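Geranyltranstransferase (Agrobacterium tumefaciens, PDB 2H8O) probably catalyses the condensation of geranyl diphosphate with isopentenyl diphosphate to give farnesyl diphosphate, as a member of the polyprenyl synthetase family. Local coordinates at residues A298-K301 and L302-Q305; A232-I236 and A237-Q241. All blocks are in the same frame, centred on the assembly; numbering follows the deposited sequence.

Interaction 1. Residues A298-K301 and L302-Q305; sequences AREK and LQEQ
Glu-300 and Glu-304, one turn apart on the same helix, bring their carboxylates unusually close: OE1 of Glu-300 lies 3.0 Å from OE2 of Glu-304. The side chains cross at about a right angle with the carboxylate planes 63° apart. Glu-300 gets there by bending at chi2 (58°), which folds its carboxylate forward over the next turn, while Glu-304 runs extended. Two like charges this near would probably raise the proton affinity of one of them. The Lys-301 ammonium may ease this from longer range. The thrice-bent chain lays CE 3.5 Å from Glu-304 OE1, yet NZ stays 4.7 Å from that same OE1, too far for a salt bridge, so any help is probably modest. On its other flank, Lys-301 CG rests 3.4 Å from NE2 of Gln-305. That amide is fixed from outside, since OE1 of Gln-305 is hydrogen-bonded to Ser-257 OG. The backbone keeps the helical i to i+4 bonds, among them Glu-304 N to Glu-300 O at 2.9 Å. Leu-302 and Ala-298 turn inward onto Leu-260 and Leu-264 of helix 241-267, leaving the glutamates on the exposed side, the pattern of an amphipathic helix in the mainly helical prenyl synthase fold.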
ATOM      1  N   ALA A 298     -12.484  32.621   9.477  1.00 29.47           N
ATOM      2  CA  ALA A 298     -12.490  31.475   8.565  1.00 29.34           C
ATOM      3  C   ALA A 298     -13.057  31.839   7.193  1.00 29.45           C
ATOM      4  O   ALA A 298     -12.518  31.436   6.164  1.00 28.71           O
ATOM      5  CB  ALA A 298     -13.258  30.313   9.180  1.00 29.17           C
ATOM      6  N   ARG A 299     -14.134  32.610   7.171  1.00 29.33           N
ATOM      7  CA  ARG A 299     -14.758  32.979   5.907  1.00 30.03           C
ATOM      8  C   ARG A 299     -13.866  33.909   5.080  1.00 29.64           C
ATOM      9  O   ARG A 299     -13.808  33.789   3.856  1.00 29.30           O
ATOM     10  CB  ARG A 299     -16.169  33.558   6.135  1.00 30.50           C
ATOM     11  CG  ARG A 299     -17.160  32.497   6.647  1.00 31.30           C
ATOM     12  CD  ARG A 299     -18.625  32.923   6.534  1.00 32.46           C
ATOM     13  NE  ARG A 299     -19.508  32.030   7.290  1.00 33.93           N
ATOM     14  CZ  ARG A 299     -19.858  30.790   6.925  1.00 35.71           C
ATOM     15  NH1 ARG A 299     -19.423  30.246   5.788  1.00 36.38           N
ATOM     16  NH2 ARG A 299     -20.664  30.075   7.712  1.00 35.66           N
ATOM     17  N   GLU A 300     -13.155  34.817   5.741  1.00 29.56           N
ATOM     18  CA  GLU A 300     -12.199  35.684   5.048  1.00 29.40           C
ATOM     19  C   GLU A 300     -10.997  34.877   4.531  1.00 28.70           C
ATOM     20  O   GLU A 300     -10.558  35.084   3.408  1.00 27.83           O
ATOM     21  CB  GLU A 300     -11.740  36.834   5.960  1.00 29.73           C
ATOM     22  CG  GLU A 300     -10.519  37.632   5.469  1.00 31.03           C
ATOM     23  CD  GLU A 300     -10.706  38.279   4.099  1.00 34.96           C
ATOM     24  OE1 GLU A 300      -9.678  38.589   3.454  1.00 36.92           O
ATOM     25  OE2 GLU A 300     -11.864  38.483   3.664  1.00 38.04           O
ATOM     26  N   LYS A 301     -10.489  33.961   5.348  1.00 28.62           N
ATOM     27  CA  LYS A 301      -9.350  33.127   4.951  1.00 28.53           C
ATOM     28  C   LYS A 301      -9.714  32.229   3.758  1.00 28.02           C
ATOM     29  O   LYS A 301      -8.904  32.050   2.853  1.00 26.70           O
ATOM     30  CB  LYS A 301      -8.837  32.308   6.142  1.00 28.89           C
ATOM     31  CG  LYS A 301      -7.611  31.421   5.872  1.00 30.15           C
ATOM     32  CD  LYS A 301      -6.393  32.201   5.330  1.00 33.75           C
ATOM     33  CE  LYS A 301      -5.688  33.044   6.375  1.00 35.97           C
ATOM     34  NZ  LYS A 301      -4.628  32.277   7.115  1.00 38.21           N
ATOM     35  N   LEU A 302     -10.932  31.691   3.746  1.00 27.86           N
ATOM     36  CA  LEU A 302     -11.424  30.924   2.580  1.00 28.42           C
ATOM     37  C   LEU A 302     -11.387  31.763   1.318  1.00 28.18           C
ATOM     38  O   LEU A 302     -10.926  31.324   0.277  1.00 27.96           O
ATOM     39  CB  LEU A 302     -12.875  30.474   2.782  1.00 28.34           C
ATOM     40  CG  LEU A 302     -13.176  29.090   3.315  1.00 29.76           C
ATOM     41  CD1 LEU A 302     -14.687  28.927   3.413  1.00 28.49           C
ATOM     42  CD2 LEU A 302     -12.567  28.007   2.409  1.00 28.88           C
ATOM     43  N   GLN A 303     -11.921  32.976   1.415  1.00 28.60           N
ATOM     44  CA  GLN A 303     -11.952  33.902   0.301  1.00 29.39           C
ATOM     45  C   GLN A 303     -10.531  34.193  -0.197  1.00 29.07           C
ATOM     46  O   GLN A 303     -10.295  34.254  -1.397  1.00 28.72           O
ATOM     47  CB  GLN A 303     -12.631  35.200   0.745  1.00 29.78           C
ATOM     48  CG  GLN A 303     -13.349  35.972  -0.344  1.00 31.63           C
ATOM     49  CD  GLN A 303     -14.042  37.235   0.184  1.00 32.02           C
ATOM     50  OE1 GLN A 303     -13.849  37.636   1.333  1.00 36.28           O
ATOM     51  NE2 GLN A 303     -14.852  37.865  -0.666  1.00 35.27           N
ATOM     52  N   GLU A 304      -9.602  34.387   0.738  1.00 29.16           N
ATOM     53  CA  GLU A 304      -8.194  34.629   0.417  1.00 29.44           C
ATOM     54  C   GLU A 304      -7.582  33.457  -0.340  1.00 28.60           C
ATOM     55  O   GLU A 304      -6.892  33.652  -1.337  1.00 28.58           O
ATOM     56  CB  GLU A 304      -7.368  34.864   1.687  1.00 29.43           C
ATOM     57  CG  GLU A 304      -7.606  36.203   2.367  1.00 32.06           C
ATOM     58  CD  GLU A 304      -6.922  36.297   3.730  1.00 32.36           C
ATOM     59  OE1 GLU A 304      -5.960  35.531   3.993  1.00 37.51           O
ATOM     60  OE2 GLU A 304      -7.345  37.148   4.548  1.00 39.57           O
ATOM     61  N   GLN A 305      -7.835  32.247   0.147  1.00 27.98           N
ATOM     62  CA  GLN A 305      -7.283  31.030  -0.466  1.00 27.80           C
ATOM     63  C   GLN A 305      -7.794  30.787  -1.882  1.00 27.17           C
ATOM     64  O   GLN A 305      -7.039  30.315  -2.738  1.00 26.81           O
ATOM     65  CB  GLN A 305      -7.550  29.812   0.422  1.00 28.28           C
ATOM     66  CG  GLN A 305      -6.637  29.787   1.621  1.00 28.31           C
ATOM     67  CD  GLN A 305      -7.137  28.927   2.740  1.00 29.06           C
ATOM     68  OE1 GLN A 305      -8.173  28.265   2.625  1.00 32.88           O
ATOM     69  NE2 GLN A 305      -6.397  28.917   3.840  1.00 28.92           N
TER

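Interaction 2. Residues A232-I236 and A237-Q241; sequences AGAII and AGSNQ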
ATOM      1  N   ALA A 232       0.186  15.640  -9.203  1.00 14.81           N
ATOM      2  CA  ALA A 232       0.241  14.488 -10.101  1.00 15.78           C
ATOM      3  C   ALA A 232       0.080  14.859 -11.568  1.00 15.36           C
ATOM      4  O   ALA A 232       0.677  14.222 -12.437  1.00 16.54           O
ATOM      5  CB  ALA A 232      -0.813  13.459  -9.712  1.00 13.89           C
ATOM      6  N   GLY A 233      -0.743  15.863 -11.856  1.00 16.24           N
ATOM      7  CA  GLY A 233      -0.935  16.280 -13.237  1.00 17.07           C
ATOM      8  C   GLY A 233       0.362  16.745 -13.875  1.00 16.91           C
ATOM      9  O   GLY A 233       0.662  16.413 -15.033  1.00 18.54           O
ATOM     10  N   ALA A 234       1.133  17.527 -13.117  1.00 18.38           N
ATOM     11  CA  ALA A 234       2.452  17.985 -13.546  1.00 17.80           C
ATOM     12  C   ALA A 234       3.428  16.818 -13.717  1.00 18.23           C
ATOM     13  O   ALA A 234       4.173  16.769 -14.696  1.00 18.98           O
ATOM     14  CB  ALA A 234       3.006  19.005 -12.561  1.00 18.08           C
ATOM     15  N   ILE A 235       3.413  15.860 -12.793  1.00 17.64           N
ATOM     16  CA  ILE A 235       4.278  14.686 -12.929  1.00 17.35           C
ATOM     17  C   ILE A 235       3.919  13.877 -14.192  1.00 17.62           C
ATOM     18  O   ILE A 235       4.787  13.484 -14.985  1.00 18.59           O
ATOM     19  CB  ILE A 235       4.195  13.780 -11.683  1.00 17.11           C
ATOM     20  CG1 ILE A 235       4.720  14.533 -10.470  1.00 16.78           C
ATOM     21  CG2 ILE A 235       4.989  12.503 -11.912  1.00 17.40           C
ATOM     22  CD1 ILE A 235       4.561  13.752  -9.201  1.00 15.89           C
ATOM     23  N   ILE A 236       2.629  13.653 -14.390  1.00 17.55           N
ATOM     24  CA  ILE A 236       2.130  12.909 -15.544  1.00 17.07           C
ATOM     25  C   ILE A 236       2.462  13.650 -16.854  1.00 17.54           C
ATOM     26  O   ILE A 236       2.803  13.029 -17.843  1.00 17.52           O
ATOM     27  CB  ILE A 236       0.612  12.719 -15.423  1.00 17.07           C
ATOM     28  CG1 ILE A 236       0.283  11.731 -14.279  1.00 16.62           C
ATOM     29  CG2 ILE A 236       0.003  12.264 -16.771  1.00 15.96           C
ATOM     30  CD1 ILE A 236      -1.193  11.767 -13.810  1.00 17.11           C
ATOM     31  N   ALA A 237       2.326  14.969 -16.844  1.00 17.79           N
ATOM     32  CA  ALA A 237       2.537  15.782 -18.058  1.00 19.45           C
ATOM     33  C   ALA A 237       4.022  15.955 -18.380  1.00 20.41           C
ATOM     34  O   ALA A 237       4.369  16.425 -19.477  1.00 21.91           O
ATOM     35  CB  ALA A 237       1.865  17.130 -17.916  1.00 19.37           C
ATOM     36  N   GLY A 238       4.898  15.589 -17.450  1.00 21.50           N
ATOM     37  CA  GLY A 238       6.341  15.755 -17.620  1.00 21.90           C
ATOM     38  C   GLY A 238       6.758  17.212 -17.525  1.00 22.50           C
ATOM     39  O   GLY A 238       7.674  17.655 -18.224  1.00 23.39           O
ATOM     40  N   SER A 239       6.085  17.953 -16.650  1.00 23.16           N
ATOM     41  CA  SER A 239       6.313  19.389 -16.457  1.00 23.36           C
ATOM     42  C   SER A 239       7.669  19.674 -15.844  1.00 23.46           C
ATOM     43  O   SER A 239       8.229  18.831 -15.134  1.00 22.13           O
ATOM     44  CB  SER A 239       5.261  19.953 -15.497  1.00 23.87           C
ATOM     45  OG  SER A 239       3.960  19.808 -16.032  1.00 25.47           O
ATOM     46  N   ASN A 240       8.187  20.880 -16.076  1.00 23.97           N
ATOM     47  CA  ASN A 240       9.401  21.302 -15.378  1.00 24.51           C
ATOM     48  C   ASN A 240       9.147  21.517 -13.888  1.00 25.03           C
ATOM     49  O   ASN A 240       7.990  21.531 -13.443  1.00 24.97           O
ATOM     50  CB  ASN A 240      10.055  22.530 -16.045  1.00 24.88           C
ATOM     51  CG  ASN A 240       9.233  23.802 -15.944  1.00 25.55           C
ATOM     52  OD1 ASN A 240       8.417  23.986 -15.054  1.00 27.39           O
ATOM     53  ND2 ASN A 240       9.511  24.735 -16.858  1.00 29.12           N
ATOM     54  N   GLN A 241      10.222  21.634 -13.113  1.00 24.95           N
ATOM     55  CA  GLN A 241      10.125  21.784 -11.661  1.00 25.17           C
ATOM     56  C   GLN A 241       9.211  22.930 -11.237  1.00 24.68           C
ATOM     57  O   GLN A 241       8.428  22.791 -10.308  1.00 23.51           O
ATOM     58  CB  GLN A 241      11.509  21.997 -11.035  1.00 25.87           C
ATOM     59  CG  GLN A 241      12.294  20.726 -10.889  1.00 27.52           C
ATOM     60  CD  GLN A 241      13.506  20.873  -9.987  1.00 27.45           C
ATOM     61  OE1 GLN A 241      14.311  21.803 -10.138  1.00 31.77           O
ATOM     62  NE2 GLN A 241      13.657  19.934  -9.057  1.00 31.36           N
TER
HETATM   63  O   HOH W   1       7.286  16.854 -13.465  1.00 31.52           O
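A Schellman motif ends helix 211-237, with Gly-238 the residue that leaves the helical conformation at positive phi (72°). Two backbone bonds reach back into the last turn. The longer loop of the pair runs from Ser-239 N to Ala-234 O, 3.0 Å and nearly straight. Inside it, Gly-238 N meets Ile-235 O at 3.2 Å, but from above the carbonyl plane, with a C=O...N angle of 108°, so that bond does not lie on a lone pair. One step earlier, Ala-237 N still makes the ordinary helical bond to Gly-233 O.

Side chains add a small contact across the turn. Ser-239 points back at the helix, and its CB sits 3.8 Å from the methyl CB of Ala-234. With OG anti to its own carbonyl carbon (chi1 -62°), the hydroxyl comes alongside Ala-234, 3.4 Å from its CA, while its hydrogen-bond partner is Glu-243 OE1 on the following helix. Asn-240 stands at the N-cap of that helix, its OD1 accepting from Glu-243 N, so the short connection finishes one helix and starts the next. Leu-100 covers Ala-234, Ala-237 and Ser-239, whereas Ile-236 faces Val-93 and Val-97 of helix 88-99 and Leu-181 of helix 175-189. The Ile-236 carbonyl is taken by Arg-177 NH1. A water donates to Ser-239 O at 2.8 Å and, more weakly, to Ala-234 O at 3.3 Å, giving that carbonyl a second donor beside Ser-239 N.

How the interactions relate
Helix 241-267 links the two contacts. Interaction 2 forms the turn that leads into it, and interaction 1 rests against its later turns through Leu-256, Ser-257, Leu-260 and Leu-264. Near its C-terminal end this helix carries a DDxxD-type aspartate motif, which in this family probably binds magnesium and diphosphate; Leu-264, touched by Ala-298, lies within it. The contacts do not touch: their centres are 28 Å apart and their nearest atoms about 18 Å. Both are partly buried, interaction 1 farther out, about 22 Å from the centre of the chain against 18 Å. Interaction 1 is a mid-helix stretch and interaction 2 a helix end. Neither includes a bound substrate or metal, and the partner chain touches neither.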